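Local coordinates for carbohydrate binding protein (Flavobacterium johnsoniae, PDB 3HZB), which binds calcium through a betagamma-crystallin domain, one piece of a larger, probably secreted protein that probably also binds carbohydrate, at residues 26-30 / 31-35. Sequence-based numbering, arbitrary orientation.
Sequences ARLNS and LGVLN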
ATOM      1  N   ALA B  26       0.933  25.110  -3.677  1.00 13.46           N
ATOM      2  CA  ALA B  26       0.304  25.620  -4.885  1.00 12.95           C
ATOM      3  C   ALA B  26      -0.047  24.466  -5.816  1.00 13.48           C
ATOM      4  O   ALA B  26      -1.172  24.385  -6.317  1.00 13.23           O
ATOM      5  CB  ALA B  26       1.237  26.604  -5.592  1.00 14.17           C
ATOM      6  N   ARG B  27       0.903  23.560  -6.038  1.00 12.61           N
ATOM      7  CA  ARG B  27       0.645  22.433  -6.926  1.00 12.18           C
ATOM      8  C   ARG B  27      -0.404  21.491  -6.345  1.00 13.37           C
ATOM      9  O   ARG B  27      -1.221  20.944  -7.086  1.00 12.63           O
ATOM     10  CB  ARG B  27       1.933  21.664  -7.233  1.00 13.82           C
ATOM     11  CG  ARG B  27       1.783  20.722  -8.424  1.00 15.39           C
ATOM     12  CD  ARG B  27       3.101  20.050  -8.802  1.00 16.78           C
ATOM     13  NE  ARG B  27       2.930  19.177  -9.962  1.00 15.89           N
ATOM     14  CZ  ARG B  27       3.862  18.349 -10.426  1.00 18.73           C
ATOM     15  NH1 ARG B  27       5.047  18.272  -9.833  1.00 16.08           N
ATOM     16  NH2 ARG B  27       3.603  17.596 -11.488  1.00 20.05           N
ATOM     17  N   LEU B  28      -0.390  21.299  -5.027  1.00 12.54           N
ATOM     18  CA  LEU B  28      -1.387  20.436  -4.401  1.00 12.20           C
ATOM     19  C   LEU B  28      -2.765  21.056  -4.630  1.00 10.88           C
ATOM     20  O   LEU B  28      -3.722  20.361  -4.965  1.00 11.52           O
ATOM     21  CB  LEU B  28      -1.120  20.287  -2.893  1.00 12.59           C
ATOM     22  CG  LEU B  28       0.108  19.462  -2.492  1.00 14.35           C
ATOM     23  CD1 LEU B  28       0.220  19.403  -0.978  1.00 14.34           C
ATOM     24  CD2 LEU B  28      -0.010  18.054  -3.060  1.00 15.19           C
ATOM     25  N   ASN B  29      -2.856  22.374  -4.472  1.00 11.58           N
ATOM     26  CA  ASN B  29      -4.121  23.077  -4.669  1.00 11.11           C
ATOM     27  C   ASN B  29      -4.605  22.987  -6.114  1.00 12.44           C
ATOM     28  O   ASN B  29      -5.811  23.010  -6.366  1.00 12.01           O
ATOM     29  CB  ASN B  29      -3.984  24.547  -4.270  1.00 10.24           C
ATOM     30  CG  ASN B  29      -4.199  24.780  -2.781  1.00 10.50           C
ATOM     31  OD1 ASN B  29      -4.198  23.845  -1.968  1.00 13.23           O
ATOM     32  ND2 ASN B  29      -4.377  26.039  -2.415  1.00  6.21           N
ATOM     33  N   SER B  30      -3.676  22.880  -7.063  1.00 11.23           N
ATOM     34  CA  SER B  30      -4.063  22.792  -8.468  1.00 14.36           C
ATOM     35  C   SER B  30      -4.754  21.460  -8.730  1.00 15.21           C
ATOM     36  O   SER B  30      -5.395  21.280  -9.765  1.00 16.21           O
ATOM     37  CB  SER B  30      -2.845  22.947  -9.394  1.00 12.37           C
ATOM     38  OG  SER B  30      -2.076  21.761  -9.466  1.00 14.45           O
ATOM     39  N   LEU B  31      -4.625  20.537  -7.776  1.00 15.45           N
ATOM     40  CA  LEU B  31      -5.247  19.218  -7.861  1.00 15.63           C
ATOM     41  C   LEU B  31      -6.476  19.184  -6.960  1.00 15.63           C
ATOM     42  O   LEU B  31      -7.181  18.177  -6.898  1.00 15.77           O
ATOM     43  CB  LEU B  31      -4.269  18.130  -7.407  1.00 15.83           C
ATOM     44  CG  LEU B  31      -2.986  17.972  -8.222  1.00 16.55           C
ATOM     45  CD1 LEU B  31      -2.066  16.958  -7.555  1.00 17.26           C
ATOM     46  CD2 LEU B  31      -3.346  17.538  -9.634  1.00 17.95           C
ATOM     47  N   GLY B  32      -6.718  20.287  -6.253  1.00 15.21           N
ATOM     48  CA  GLY B  32      -7.862  20.362  -5.357  1.00 13.59           C
ATOM     49  C   GLY B  32      -7.542  19.877  -3.952  1.00 14.24           C
ATOM     50  O   GLY B  32      -8.412  19.852  -3.075  1.00 11.95           O
ATOM     51  N   VAL B  33      -6.289  19.486  -3.740  1.00 12.81           N
ATOM     52  CA  VAL B  33      -5.836  18.999  -2.442  1.00 13.32           C
ATOM     53  C   VAL B  33      -5.522  20.194  -1.546  1.00 13.12           C
ATOM     54  O   VAL B  33      -4.776  21.091  -1.938  1.00 13.18           O
ATOM     55  CB  VAL B  33      -4.577  18.116  -2.600  1.00 13.74           C
ATOM     56  CG1 VAL B  33      -4.087  17.645  -1.235  1.00 14.72           C
ATOM     57  CG2 VAL B  33      -4.899  16.923  -3.491  1.00 14.69           C
ATOM     58  N   LEU B  34      -6.089  20.196  -0.343  1.00 12.24           N
ATOM     59  CA  LEU B  34      -5.906  21.296   0.601  1.00 12.50           C
ATOM     60  C   LEU B  34      -4.765  21.149   1.598  1.00 12.55           C
ATOM     61  O   LEU B  34      -4.280  20.051   1.870  1.00 13.43           O
ATOM     62  CB  LEU B  34      -7.200  21.520   1.387  1.00 12.93           C
ATOM     63  CG  LEU B  34      -8.429  22.006   0.617  1.00 13.05           C
ATOM     64  CD1 LEU B  34      -9.682  21.779   1.457  1.00 13.69           C
ATOM     65  CD2 LEU B  34      -8.269  23.483   0.274  1.00 13.67           C
ATOM     66  N   ASN B  35      -4.361  22.289   2.146  1.00 12.87           N
ATOM     67  CA  ASN B  35      -3.307  22.361   3.144  1.00 12.01           C
ATOM     68  C   ASN B  35      -3.825  21.737   4.443  1.00 12.05           C
ATOM     69  O   ASN B  35      -5.029  21.771   4.699  1.00 14.13           O
ATOM     70  CB  ASN B  35      -2.952  23.828   3.391  1.00 12.24           C
ATOM     71  CG  ASN B  35      -1.819  23.994   4.372  1.00 13.10           C
ATOM     72  OD1 ASN B  35      -1.975  24.611   5.432  1.00 14.95           O
ATOM     73  ND2 ASN B  35      -0.667  23.445   4.026  1.00 10.63           N
TER
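Leu-28 O is shared by Leu-31 N and Val-33 N, each at 3.0 Å, and this carbonyl holds the chain as it leaves the short helix 25-29. The two donors come in over opposite faces of the carbonyl plane, Leu-31 N standing 59° out of it and Val-33 N 40°. A third bond, from Gly-32 N to Asn-29 O (2.9 Å), closes a type I turn from Asn-29 to Gly-32. Gly-32 is the first residue to leave helical geometry, and its positive phi, readily taken up by glycine, completes a Schellman motif.

Beyond the turn, Val-33 folds back beside the last helical turn. Its CB lies 4.1 Å from CB of Leu-28. CG1 is anti to the backbone N, which leaves CG2 beside that N, opposite its own carbonyl carbon, and 3.9 Å from Leu-28 O. Leu-31 lies against the same end of the helix, its CG 3.6 Å from Arg-27 O. That oxygen accepts from Ser-30 OG at 2.7 Å, a bond made possible by a chi1 of 78° that swings the hydroxyl back over the preceding turn.

Leu-28 and Leu-31 both rest on Tyr-23 of strand 21-23, while Val-33 meets Ile-38. Arg-27 reaches back to Asp-22 O and makes a cation-pi contact with Tyr-23. Farther along, Asn-35 ND2 bonds to Ser-80 OG, next to a calcium site that Ser-80 and Asp-36 help to form.

The turn thus supplies donors to Leu-28 O and Asn-29 O, and Ser-30 OG adds a second donor to Arg-27 O beside a weak one from Ser-30 N; the chain is redirected toward the calcium-binding loop with Leu-28 and Val-33 buried against each other.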